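Local coordinates for extracellular solute-binding protein, family 3 (Methylophaga aminisulfidivorans MP, PDB 5SV6) that is of unknown function but adopts a periplasmic binding protein-like architecture and is probably associated with the methanol dehydrogenase system, at residues V49-D54 with L82-S87; C104-G109 with I255-D260; A129-A134 with A212-P217. One frame throughout, in Å; residues are numbered along the deposited sequence.

Overall arrangement
From the N terminus, strand 47-52 is followed by helix 66-77 and then strand 82-87, which returns alongside it and closes the short loop of interaction 1. The chain next reaches strand 106-111, the other neighbour of strand 47-52, but its partner in interaction 2 comes only on strand 247-257, with 145 residues between the two segments. Interaction 3 opens and closes within this long excursion, joining strand 118-133 to strand 211-215. Interactions 1 and 2 touch through the disulfide Cys-50 to Cys-104, their centres about 12 Å apart. Interaction 3 lies across the centre of the chain, its centre about 28 Å from that of interaction 1, consistent with the two-lobed plan of periplasmic binding proteins.

Interaction 1. Residues V49-D54 with L82-S87; sequences VCAASD and LEFVWS
Leu-82 begins the contact by placing CD1 3.6 Å from CG2 of Val-49, at the start of a parallel strand pair whose connection runs through helix 66-77, a beta-alpha-beta crossover of the periplasmic binding protein fold. The carbonyl of Glu-83 then accepts a hydrogen bond from the amide N of Val-49. Phe-84 lies beside Val-49, its side chain pointing the same way, and CE1 approaches Val-49 CG1 at 4.0 Å while CD1 meets the methyl of Ala-51. Leu-82 CD1 sits over the centre of one face of this ring, and the opposite face receives CH2 of Trp-86 toward its rim, so Phe-84 is sandwiched between residues of its own strand. Helix 66-77 covers the same side of the sheet, with Asn-68 and Ala-71 against Phe-84. Val-85 uses both backbone groups: its N donates to Val-49 O, nearly straight at 174°, and its O accepts from Ala-51 N. On the side of the sheet shared with Cys-50, its side chain touches Lys-98 of helix 94-99. Trp-86 has CG anti to its carbonyl carbon (chi1 -58°), which carries the indole back along the strand, where CZ3 lies 3.8 Å from Ala-51 CB and the ring edge meets Ala-52 O. Ser-87 ends the ladder. Its N donates to Ala-51 O, and its OG is held by the amide of Lys-89. The carbonyl O of Ser-87 is gripped twice by Ser-53, in the carbonyl plane by N at 2.9 Å and from above that plane by OG at 3.1 Å.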
ATOM      1  N   VAL A  49      18.645  -5.163  -1.420  1.00 10.93           N
ATOM      2  CA  VAL A  49      17.261  -4.698  -1.420  1.00 10.89           C
ATOM      3  C   VAL A  49      17.100  -3.491  -0.506  1.00 10.59           C
ATOM      4  O   VAL A  49      17.375  -3.574   0.696  1.00 10.40           O
ATOM      5  CB  VAL A  49      16.310  -5.821  -0.958  1.00 11.30           C
ATOM      6  CG1 VAL A  49      14.878  -5.298  -0.755  1.00  9.62           C
ATOM      7  CG2 VAL A  49      16.353  -6.997  -1.943  1.00 13.44           C
ATOM      8  N   CYS A  50      16.673  -2.372  -1.088  1.00 10.95           N
ATOM      9  CA  CYS A  50      16.329  -1.171  -0.335  1.00 11.58           C
ATOM     10  C   CYS A  50      15.049  -1.456   0.455  1.00 11.62           C
ATOM     11  O   CYS A  50      14.037  -1.832  -0.135  1.00 12.30           O
ATOM     12  CB  CYS A  50      16.073   0.016  -1.285  1.00 11.46           C
ATOM     13  SG  CYS A  50      17.270   0.271  -2.654  1.00 16.15           S
ATOM     14  N   ALA A  51      15.080  -1.287   1.777  1.00 11.80           N
ATOM     15  CA  ALA A  51      13.874  -1.534   2.584  1.00 10.76           C
ATOM     16  C   ALA A  51      13.756  -0.624   3.785  1.00 10.81           C
ATOM     17  O   ALA A  51      14.759  -0.173   4.348  1.00 11.58           O
ATOM     18  CB  ALA A  51      13.788  -3.012   3.029  1.00 10.11           C
ATOM     19  N   ALA A  52      12.513  -0.369   4.184  1.00  9.21           N
ATOM     20  CA  ALA A  52      12.234   0.529   5.292  1.00 12.15           C
ATOM     21  C   ALA A  52      12.367  -0.217   6.612  1.00 11.25           C
ATOM     22  O   ALA A  52      11.876  -1.331   6.765  1.00  8.60           O
ATOM     23  CB  ALA A  52      10.831   1.122   5.152  1.00 13.51           C
ATOM     24  N   SER A  53      13.029   0.400   7.579  1.00 13.39           N
ATOM     25  CA  SER A  53      13.232  -0.279   8.851  1.00 13.36           C
ATOM     26  C   SER A  53      11.994  -0.224   9.766  1.00 14.87           C
ATOM     27  O   SER A  53      11.954  -0.891  10.791  1.00 15.35           O
ATOM     28  CB  SER A  53      14.477   0.263   9.552  1.00 17.28           C
ATOM     29  OG  SER A  53      14.278   1.606   9.944  1.00 22.27           O
ATOM     30  N   ASP A  54      10.981   0.549   9.392  1.00 13.12           N
ATOM     31  CA  ASP A  54       9.795   0.691  10.241  1.00 18.25           C
ATOM     32  C   ASP A  54       8.575   1.062   9.415  1.00 17.74           C
ATOM     33  O   ASP A  54       8.070   2.183   9.514  1.00 18.48           O
ATOM     34  CB  ASP A  54      10.019   1.755  11.326  1.00 19.46           C
ATOM     35  CG  ASP A  54       8.948   1.715  12.422  1.00 27.95           C
ATOM     36  OD1 ASP A  54       8.379   0.628  12.665  1.00 28.32           O
ATOM     37  OD2 ASP A  54       8.676   2.768  13.041  1.00 30.17           O
ATOM     38  N   LEU A  82      20.758 -12.520   0.089  1.00 17.52           N
ATOM     39  CA  LEU A  82      19.965 -11.329   0.347  1.00 17.65           C
ATOM     40  C   LEU A  82      20.677 -10.374   1.299  1.00 19.02           C
ATOM     41  O   LEU A  82      21.125 -10.762   2.383  1.00 14.40           O
ATOM     42  CB  LEU A  82      18.587 -11.726   0.884  1.00 17.12           C
ATOM     43  CG  LEU A  82      17.667 -10.630   1.413  1.00 16.14           C
ATOM     44  CD1 LEU A  82      17.368  -9.572   0.351  1.00 15.97           C
ATOM     45  CD2 LEU A  82      16.391 -11.250   1.948  1.00 17.35           C
ATOM     46  N   GLU A  83      20.814  -9.128   0.864  1.00 15.45           N
ATOM     47  CA  GLU A  83      21.381  -8.077   1.691  1.00 16.73           C
ATOM     48  C   GLU A  83      20.384  -6.917   1.742  1.00 16.96           C
ATOM     49  O   GLU A  83      20.149  -6.252   0.733  1.00 16.54           O
ATOM     50  CB  GLU A  83      22.716  -7.603   1.088  1.00 16.43           C
ATOM     51  CG  GLU A  83      23.355  -6.418   1.788  1.00 22.45           C
ATOM     52  CD  GLU A  83      24.663  -5.981   1.137  1.00 26.97           C
ATOM     53  OE1 GLU A  83      25.268  -6.783   0.390  1.00 26.48           O
ATOM     54  OE2 GLU A  83      25.080  -4.825   1.364  1.00 29.49           O
ATOM     55  N   PHE A  84      19.801  -6.670   2.906  1.00 14.39           N
ATOM     56  CA  PHE A  84      18.957  -5.497   3.068  1.00 14.31           C
ATOM     57  C   PHE A  84      19.770  -4.239   3.301  1.00 14.88           C
ATOM     58  O   PHE A  84      20.755  -4.254   4.034  1.00 12.77           O
ATOM     59  CB  PHE A  84      18.007  -5.673   4.244  1.00 12.80           C
ATOM     60  CG  PHE A  84      16.870  -6.598   3.972  1.00 14.64           C
ATOM     61  CD1 PHE A  84      15.840  -6.222   3.116  1.00 14.26           C
ATOM     62  CD2 PHE A  84      16.800  -7.828   4.598  1.00 14.95           C
ATOM     63  CE1 PHE A  84      14.786  -7.069   2.879  1.00 11.37           C
ATOM     64  CE2 PHE A  84      15.735  -8.676   4.371  1.00 14.89           C
ATOM     65  CZ  PHE A  84      14.729  -8.299   3.497  1.00 13.02           C
ATOM     66  N   VAL A  85      19.336  -3.146   2.682  1.00 12.26           N
ATOM     67  CA  VAL A  85      19.872  -1.830   2.972  1.00 13.02           C
ATOM     68  C   VAL A  85      18.733  -1.042   3.577  1.00 13.19           C
ATOM     69  O   VAL A  85      17.767  -0.712   2.896  1.00 11.39           O
ATOM     70  CB  VAL A  85      20.378  -1.129   1.698  1.00 15.48           C
ATOM     71  CG1 VAL A  85      20.755   0.309   1.990  1.00 16.53           C
ATOM     72  CG2 VAL A  85      21.549  -1.893   1.108  1.00 17.09           C
ATOM     73  N   TRP A  86      18.841  -0.768   4.870  1.00 14.04           N
ATOM     74  CA  TRP A  86      17.728  -0.218   5.642  1.00 14.67           C
ATOM     75  C   TRP A  86      17.686   1.296   5.598  1.00 17.10           C
ATOM     76  O   TRP A  86      18.722   1.958   5.701  1.00 18.83           O
ATOM     77  CB  TRP A  86      17.787  -0.714   7.105  1.00 15.07           C
ATOM     78  CG  TRP A  86      17.761  -2.218   7.222  1.00 12.48           C
ATOM     79  CD1 TRP A  86      18.817  -3.046   7.495  1.00 15.48           C
ATOM     80  CD2 TRP A  86      16.617  -3.066   7.064  1.00 14.11           C
ATOM     81  NE1 TRP A  86      18.397  -4.357   7.515  1.00 17.75           N
ATOM     82  CE2 TRP A  86      17.050  -4.396   7.252  1.00 13.92           C
ATOM     83  CE3 TRP A  86      15.267  -2.828   6.780  1.00 11.97           C
ATOM     84  CZ2 TRP A  86      16.183  -5.486   7.157  1.00 15.22           C
ATOM     85  CZ3 TRP A  86      14.407  -3.906   6.684  1.00 11.77           C
ATOM     86  CH2 TRP A  86      14.866  -5.224   6.874  1.00 12.83           C
ATOM     87  N   SER A  87      16.482   1.836   5.432  1.00 15.45           N
ATOM     88  CA  SER A  87      16.252   3.268   5.495  1.00 18.66           C
ATOM     89  C   SER A  87      15.422   3.619   6.718  1.00 20.97           C
ATOM     90  O   SER A  87      14.501   2.889   7.092  1.00 16.72           O
ATOM     91  CB  SER A  87      15.537   3.766   4.238  1.00 20.41           C
ATOM     92  OG  SER A  87      14.994   5.063   4.453  1.00 20.08           O
TER
HETATM   93  O   HOH W   1      11.288   3.064   8.156  1.00 14.27           O

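Interaction 2. Residues C104-G109 with I255-D260; sequences CDVVMG and IAVRSD
Arg-258 reaches across to the 104-109 segment with two nitrogens of its guanidinium. NH2 makes a salt bridge with Asp-105 OD1 at 2.7 Å, nearly straight (174°), and NH1 donates to the carbonyl O of Cys-104 at 2.8 Å. Both acceptors lie at the guanidinium edge, but the carboxylate is turned steeply, its plane 79° from that of the arginine, and OD1 is met from above its own plane. A bend at chi3 (-68°) swings the arginine head toward the loop of Cys-104 and Asp-105. Water 2 lies over the guanidinium face and bridges the two segments by donating to Asp-105 O and accepting from Arg-258 N.

Beyond this polar end, strand 106-111 joins strand 247-257 antiparallel, tying a late strand into the sheet: Val-107 and Ala-256 form a hydrogen-bonded pair, each amide N giving to the other's O at 2.8 Å. Side chains pack next to the pair: CG1 of Val-106 touches CG2 of Ile-255 at 3.6 Å, and the other branch of Ile-255 ends with CD1 against CE of Met-108, a selenomethionine here, the two side by side and pointing the same way.

Helix 262-274 backs Val-106, Ile-255 and Val-257 through Ile-268, while Met-108 lies against helix 66-77. Arg-258 is positioned by Asp-261, a second carboxylate for NH2, and by the carbonyl of Leu-99, which accepts from NH1. The Cys-104 to Cys-50 disulfide tethers the segment to strand 47-52. With two carboxylates and two carbonyls around one guanidinium, the positive charge is probably well compensated, and the arginine head is likely to resist turning.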
ATOM      1  N   CYS A 104      21.565   0.780  -3.165  1.00 13.95           N
ATOM      2  CA  CYS A 104      20.988  -0.552  -3.272  1.00 12.71           C
ATOM      3  C   CYS A 104      20.325  -0.624  -4.640  1.00 14.91           C
ATOM      4  O   CYS A 104      20.245   0.386  -5.351  1.00 12.93           O
ATOM      5  CB  CYS A 104      19.993  -0.850  -2.141  1.00 13.59           C
ATOM      6  SG  CYS A 104      18.983   0.542  -1.598  1.00 17.98           S
ATOM      7  N   ASP A 105      19.859  -1.811  -5.000  1.00 11.76           N
ATOM      8  CA  ASP A 105      19.581  -2.124  -6.392  1.00 13.29           C
ATOM      9  C   ASP A 105      18.144  -2.487  -6.680  1.00 10.42           C
ATOM     10  O   ASP A 105      17.733  -2.480  -7.824  1.00  9.56           O
ATOM     11  CB  ASP A 105      20.489  -3.266  -6.841  1.00 12.22           C
ATOM     12  CG  ASP A 105      21.952  -2.914  -6.704  1.00 16.78           C
ATOM     13  OD1 ASP A 105      22.284  -1.707  -6.801  1.00 18.13           O
ATOM     14  OD2 ASP A 105      22.758  -3.832  -6.478  1.00 16.15           O
ATOM     15  N   VAL A 106      17.378  -2.787  -5.637  1.00 11.87           N
ATOM     16  CA  VAL A 106      16.019  -3.292  -5.815  1.00  8.85           C
ATOM     17  C   VAL A 106      15.069  -2.638  -4.829  1.00  9.46           C
ATOM     18  O   VAL A 106      15.388  -2.524  -3.649  1.00 10.75           O
ATOM     19  CB  VAL A 106      15.983  -4.822  -5.607  1.00 11.37           C
ATOM     20  CG1 VAL A 106      14.550  -5.332  -5.550  1.00 13.09           C
ATOM     21  CG2 VAL A 106      16.772  -5.527  -6.707  1.00 11.63           C
ATOM     22  N   VAL A 107      13.922  -2.179  -5.327  1.00  8.43           N
ATOM     23  CA  VAL A 107      12.815  -1.786  -4.463  1.00  8.75           C
ATOM     24  C   VAL A 107      11.646  -2.743  -4.673  1.00  7.70           C
ATOM     25  O   VAL A 107      11.234  -2.995  -5.807  1.00  7.62           O
ATOM     26  CB  VAL A 107      12.400  -0.319  -4.687  1.00  6.47           C
ATOM     27  CG1 VAL A 107      11.083  -0.016  -3.976  1.00  8.72           C
ATOM     28  CG2 VAL A 107      13.501   0.603  -4.161  1.00  8.54           C
HETATM   29  N   MSE A 108      11.108  -3.276  -3.580  1.00  8.53           N
HETATM   30  CA  MSE A 108      10.183  -4.414  -3.680  1.00  9.45           C
HETATM   31  C   MSE A 108       8.802  -4.119  -4.274  1.00  9.99           C
HETATM   32  O   MSE A 108       8.219  -4.979  -4.926  1.00 11.14           O
HETATM   33  CB  MSE A 108      10.024  -5.119  -2.325  1.00  9.99           C
HETATM   34  CG  MSE A 108      11.291  -5.825  -1.839  1.00  8.80           C
HETATM   35 SE   MSE A 108      12.000  -7.130  -3.129  1.00 21.49          SE
HETATM   36  CE  MSE A 108      10.475  -8.351  -3.274  1.00  9.32           C
ATOM     37  N   GLY A 109       8.271  -2.925  -4.038  1.00  8.84           N
ATOM     38  CA  GLY A 109       6.954  -2.601  -4.539  1.00  9.18           C
ATOM     39  C   GLY A 109       6.751  -1.155  -4.965  1.00 11.36           C
ATOM     40  O   GLY A 109       6.797  -0.240  -4.137  1.00 10.40           O
ATOM     41  N   ILE A 255       8.429  -4.944  -8.993  1.00  8.45           N
ATOM     42  CA  ILE A 255       9.765  -4.679  -8.450  1.00  7.89           C
ATOM     43  C   ILE A 255      10.353  -3.520  -9.242  1.00  8.56           C
ATOM     44  O   ILE A 255      10.106  -3.428 -10.442  1.00  9.06           O
ATOM     45  CB  ILE A 255      10.696  -5.899  -8.663  1.00  7.15           C
ATOM     46  CG1 ILE A 255      10.096  -7.179  -8.068  1.00  9.23           C
ATOM     47  CG2 ILE A 255      12.076  -5.629  -8.104  1.00  8.70           C
ATOM     48  CD1 ILE A 255       9.912  -7.150  -6.576  1.00  8.63           C
ATOM     49  N   ALA A 256      11.138  -2.652  -8.598  1.00  6.63           N
ATOM     50  CA  ALA A 256      11.803  -1.560  -9.313  1.00  7.97           C
ATOM     51  C   ALA A 256      13.315  -1.678  -9.221  1.00  8.40           C
ATOM     52  O   ALA A 256      13.857  -2.031  -8.166  1.00  7.37           O
ATOM     53  CB  ALA A 256      11.359  -0.203  -8.766  1.00  8.27           C
ATOM     54  N   VAL A 257      13.992  -1.385 -10.331  1.00  7.69           N
ATOM     55  CA  VAL A 257      15.446  -1.213 -10.336  1.00  6.76           C
ATOM     56  C   VAL A 257      15.740   0.080 -11.100  1.00  7.67           C
ATOM     57  O   VAL A 257      14.847   0.626 -11.741  1.00  7.74           O
ATOM     58  CB  VAL A 257      16.158  -2.397 -11.036  1.00  9.32           C
ATOM     59  CG1 VAL A 257      15.727  -3.726 -10.423  1.00  7.65           C
ATOM     60  CG2 VAL A 257      15.857  -2.399 -12.529  1.00  9.95           C
ATOM     61  N   ARG A 258      16.975   0.578 -11.044  1.00  7.86           N
ATOM     62  CA  ARG A 258      17.341   1.737 -11.870  1.00 10.30           C
ATOM     63  C   ARG A 258      17.106   1.446 -13.354  1.00 10.03           C
ATOM     64  O   ARG A 258      17.237   0.309 -13.790  1.00 10.11           O
ATOM     65  CB  ARG A 258      18.800   2.134 -11.647  1.00 11.39           C
ATOM     66  CG  ARG A 258      19.089   2.695 -10.248  1.00 11.32           C
ATOM     67  CD  ARG A 258      20.580   2.946 -10.102  1.00 11.16           C
ATOM     68  NE  ARG A 258      21.325   1.690 -10.092  1.00 13.04           N
ATOM     69  CZ  ARG A 258      21.475   0.933  -9.013  1.00 12.87           C
ATOM     70  NH1 ARG A 258      20.923   1.305  -7.868  1.00 10.34           N
ATOM     71  NH2 ARG A 258      22.163  -0.198  -9.078  1.00 13.85           N
ATOM     72  N   SER A 259      16.762   2.475 -14.124  1.00 10.56           N
ATOM     73  CA  SER A 259      16.376   2.294 -15.528  1.00 12.52           C
ATOM     74  C   SER A 259      17.461   1.632 -16.388  1.00 13.11           C
ATOM     75  O   SER A 259      17.164   0.927 -17.356  1.00 16.06           O
ATOM     76  CB  SER A 259      15.969   3.638 -16.139  1.00 16.98           C
ATOM     77  OG  SER A 259      15.828   3.527 -17.540  1.00 21.72           O
ATOM     78  N   ASP A 260      18.718   1.845 -16.026  1.00 14.89           N
ATOM     79  CA  ASP A 260      19.834   1.297 -16.793  1.00 19.56           C
ATOM     80  C   ASP A 260      20.193  -0.149 -16.411  1.00 18.27           C
ATOM     81  O   ASP A 260      21.040  -0.773 -17.060  1.00 17.50           O
ATOM     82  CB  ASP A 260      21.061   2.184 -16.614  1.00 20.98           C
ATOM     83  CG  ASP A 260      21.562   2.184 -15.191  1.00 23.39           C
ATOM     84  OD1 ASP A 260      21.074   3.004 -14.380  1.00 26.52           O
ATOM     85  OD2 ASP A 260      22.426   1.343 -14.871  1.00 30.25           O
TER
HETATM   86  O   HOH W   2      18.996  -0.975  -9.746  1.00  8.76           O

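Interaction 3. Residues A129-A134 with A212-P217; sequences AFIYPA and AHIWAP
Aromatic contact dominates one side of this antiparallel pair, where the edge of the His-213 imidazole points at the face of Phe-130. CD2 of His-213 stands 3.5 Å above the plane of the Phe-130 ring, over its centre, and the two planes are 52° apart. Having CG anti to the backbone N (chi1 -172°) brings the imidazole to the phenyl across the non-hydrogen-bonded pair. Trp-143 meets both rings edge-to-face. With an alanine in place of Phe-130, the His-213 edge would probably lose its aromatic partner and a gap would open beside Trp-143.

Backbone bonds flank the ring pair and join strand 118-133 antiparallel to strand 211-215 in the mixed sheet of the periplasmic binding protein-like fold. Ala-129 exchanges bonds with Ile-214, its N donating at 2.8 Å to Ile-214 O, and Ile-131 does likewise with Ala-212.

Apolar packing fills the opposite side of the sheet. CD1 of Ile-131 reaches Ile-214 CB at 4.1 Å, the two side chains crossing at about a right angle, and CB of Ala-129 approaches that of Ala-216.

His-213 ND1 bonds Ser-162 OG and NE2 bonds Ser-235 OG. Hydroxyls at both nitrogens thus satisfy this buried imidazole and are likely to fix its rotation.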
ATOM      1  N   ALA A 129      -9.692   0.000  -0.666  1.00  8.61           N
ATOM      2  CA  ALA A 129     -10.894  -0.699  -0.210  1.00  9.56           C
ATOM      3  C   ALA A 129     -11.619   0.051   0.901  1.00  8.62           C
ATOM      4  O   ALA A 129     -10.983   0.670   1.752  1.00  8.53           O
ATOM      5  CB  ALA A 129     -10.542  -2.116   0.271  1.00  8.38           C
ATOM      6  N   PHE A 130     -12.949  -0.024   0.881  1.00  7.89           N
ATOM      7  CA  PHE A 130     -13.785   0.457   1.977  1.00  7.95           C
ATOM      8  C   PHE A 130     -13.750  -0.536   3.120  1.00  9.59           C
ATOM      9  O   PHE A 130     -13.907  -1.738   2.912  1.00 10.75           O
ATOM     10  CB  PHE A 130     -15.227   0.631   1.509  1.00  8.73           C
ATOM     11  CG  PHE A 130     -15.373   1.620   0.402  1.00 10.70           C
ATOM     12  CD1 PHE A 130     -15.439   2.981   0.680  1.00 10.07           C
ATOM     13  CD2 PHE A 130     -15.422   1.198  -0.917  1.00 11.03           C
ATOM     14  CE1 PHE A 130     -15.549   3.902  -0.340  1.00 10.27           C
ATOM     15  CE2 PHE A 130     -15.544   2.110  -1.943  1.00 11.81           C
ATOM     16  CZ  PHE A 130     -15.614   3.464  -1.656  1.00 11.11           C
ATOM     17  N   ILE A 131     -13.530  -0.029   4.325  1.00  8.62           N
ATOM     18  CA  ILE A 131     -13.426  -0.869   5.501  1.00  9.04           C
ATOM     19  C   ILE A 131     -14.380  -0.339   6.568  1.00  8.89           C
ATOM     20  O   ILE A 131     -14.238   0.795   7.017  1.00 10.07           O
ATOM     21  CB  ILE A 131     -11.977  -0.887   6.020  1.00  8.46           C
ATOM     22  CG1 ILE A 131     -11.070  -1.589   4.997  1.00  7.64           C
ATOM     23  CG2 ILE A 131     -11.903  -1.573   7.386  1.00 10.44           C
ATOM     24  CD1 ILE A 131      -9.569  -1.342   5.189  1.00 10.53           C
ATOM     25  N   TYR A 132     -15.351  -1.161   6.965  1.00  7.74           N
ATOM     26  CA  TYR A 132     -16.409  -0.732   7.871  1.00  9.56           C
ATOM     27  C   TYR A 132     -16.940  -1.908   8.700  1.00 12.05           C
ATOM     28  O   TYR A 132     -16.657  -3.064   8.379  1.00 14.14           O
ATOM     29  CB  TYR A 132     -17.537  -0.042   7.080  1.00 10.93           C
ATOM     30  CG  TYR A 132     -18.098  -0.843   5.931  1.00 12.84           C
ATOM     31  CD1 TYR A 132     -17.517  -0.788   4.677  1.00 13.88           C
ATOM     32  CD2 TYR A 132     -19.230  -1.635   6.095  1.00 14.60           C
ATOM     33  CE1 TYR A 132     -18.031  -1.521   3.614  1.00 14.86           C
ATOM     34  CE2 TYR A 132     -19.752  -2.369   5.046  1.00 15.35           C
ATOM     35  CZ  TYR A 132     -19.151  -2.306   3.808  1.00 19.69           C
ATOM     36  OH  TYR A 132     -19.670  -3.030   2.755  1.00 21.82           O
ATOM     37  N   PRO A 133     -17.693  -1.629   9.785  1.00 12.21           N
ATOM     38  CA  PRO A 133     -18.099  -2.762  10.626  1.00 15.52           C
ATOM     39  C   PRO A 133     -19.079  -3.682   9.915  1.00 14.24           C
ATOM     40  O   PRO A 133     -19.975  -3.206   9.221  1.00 14.32           O
ATOM     41  CB  PRO A 133     -18.785  -2.089  11.826  1.00 16.45           C
ATOM     42  CG  PRO A 133     -18.205  -0.720  11.872  1.00 14.82           C
ATOM     43  CD  PRO A 133     -18.041  -0.341  10.411  1.00 14.61           C
ATOM     44  N   ALA A 134     -18.886  -4.985  10.064  1.00 14.79           N
ATOM     45  CA  ALA A 134     -19.797  -5.937   9.458  1.00 18.18           C
ATOM     46  C   ALA A 134     -21.041  -6.005  10.328  1.00 20.88           C
ATOM     47  O   ALA A 134     -21.023  -5.551  11.479  1.00 21.31           O
ATOM     48  CB  ALA A 134     -19.142  -7.303   9.342  1.00 20.54           C
ATOM     49  N   ALA A 212     -13.177   3.529   6.676  1.00  8.49           N
ATOM     50  CA  ALA A 212     -11.851   3.823   6.160  1.00  7.86           C
ATOM     51  C   ALA A 212     -11.833   3.477   4.690  1.00  8.91           C
ATOM     52  O   ALA A 212     -12.620   2.651   4.222  1.00  7.31           O
ATOM     53  CB  ALA A 212     -10.773   3.023   6.907  1.00  7.58           C
ATOM     54  N   HIS A 213     -10.948   4.135   3.952  1.00  8.60           N
ATOM     55  CA  HIS A 213     -10.705   3.763   2.566  1.00  8.36           C
ATOM     56  C   HIS A 213      -9.197   3.747   2.433  1.00  9.37           C
ATOM     57  O   HIS A 213      -8.551   4.798   2.483  1.00  8.92           O
ATOM     58  CB  HIS A 213     -11.362   4.754   1.603  1.00  7.77           C
ATOM     59  CG  HIS A 213     -11.315   4.326   0.169  1.00  9.05           C
ATOM     60  ND1 HIS A 213     -10.436   4.869  -0.742  1.00  9.76           N
ATOM     61  CD2 HIS A 213     -12.044   3.410  -0.512  1.00  9.74           C
ATOM     62  CE1 HIS A 213     -10.633   4.316  -1.927  1.00 10.25           C
ATOM     63  NE2 HIS A 213     -11.596   3.419  -1.812  1.00  9.96           N
ATOM     64  N   ILE A 214      -8.645   2.542   2.306  1.00  8.76           N
ATOM     65  CA  ILE A 214      -7.217   2.295   2.509  1.00 10.76           C
ATOM     66  C   ILE A 214      -6.725   1.351   1.432  1.00  8.86           C
ATOM     67  O   ILE A 214      -7.455   0.452   1.023  1.00  8.22           O
ATOM     68  CB  ILE A 214      -6.959   1.571   3.874  1.00  9.79           C
ATOM     69  CG1 ILE A 214      -7.619   2.313   5.027  1.00 13.95           C
ATOM     70  CG2 ILE A 214      -5.463   1.400   4.158  1.00 12.77           C
ATOM     71  CD1 ILE A 214      -7.125   3.733   5.140  1.00 13.01           C
ATOM     72  N   TRP A 215      -5.486   1.544   0.985  1.00  9.09           N
ATOM     73  CA  TRP A 215      -4.824   0.598   0.090  1.00  9.54           C
ATOM     74  C   TRP A 215      -4.821  -0.778   0.762  1.00  9.13           C
ATOM     75  O   TRP A 215      -4.270  -0.945   1.844  1.00 10.22           O
ATOM     76  CB  TRP A 215      -3.389   1.080  -0.197  1.00 10.23           C
ATOM     77  CG  TRP A 215      -2.510   0.162  -1.001  1.00 10.31           C
ATOM     78  CD1 TRP A 215      -1.316  -0.381  -0.607  1.00 10.73           C
ATOM     79  CD2 TRP A 215      -2.719  -0.276  -2.351  1.00 11.11           C
ATOM     80  NE1 TRP A 215      -0.775  -1.129  -1.623  1.00 10.72           N
ATOM     81  CE2 TRP A 215      -1.622  -1.093  -2.700  1.00 10.53           C
ATOM     82  CE3 TRP A 215      -3.728  -0.066  -3.293  1.00  9.41           C
ATOM     83  CZ2 TRP A 215      -1.516  -1.710  -3.946  1.00 10.01           C
ATOM     84  CZ3 TRP A 215      -3.616  -0.671  -4.532  1.00  9.92           C
ATOM     85  CH2 TRP A 215      -2.518  -1.483  -4.850  1.00 10.11           C
ATOM     86  N   ALA A 216      -5.455  -1.757   0.125  1.00  7.93           N
ATOM     87  CA  ALA A 216      -5.726  -3.034   0.795  1.00  8.79           C
ATOM     88  C   ALA A 216      -4.495  -3.785   1.342  1.00  8.60           C
ATOM     89  O   ALA A 216      -4.547  -4.308   2.448  1.00  8.66           O
ATOM     90  CB  ALA A 216      -6.611  -3.946  -0.070  1.00  9.47           C
ATOM     91  N   PRO A 217      -3.386  -3.831   0.585  1.00  9.98           N
ATOM     92  CA  PRO A 217      -2.215  -4.504   1.168  1.00  8.97           C
ATOM     93  C   PRO A 217      -1.734  -3.909   2.505  1.00 10.94           C
ATOM     94  O   PRO A 217      -1.181  -4.646   3.328  1.00 11.03           O
ATOM     95  CB  PRO A 217      -1.150  -4.347   0.073  1.00  7.63           C
ATOM     96  CG  PRO A 217      -1.951  -4.352  -1.191  1.00 10.22           C
ATOM     97  CD  PRO A 217      -3.190  -3.548  -0.852  1.00  9.98           C
TER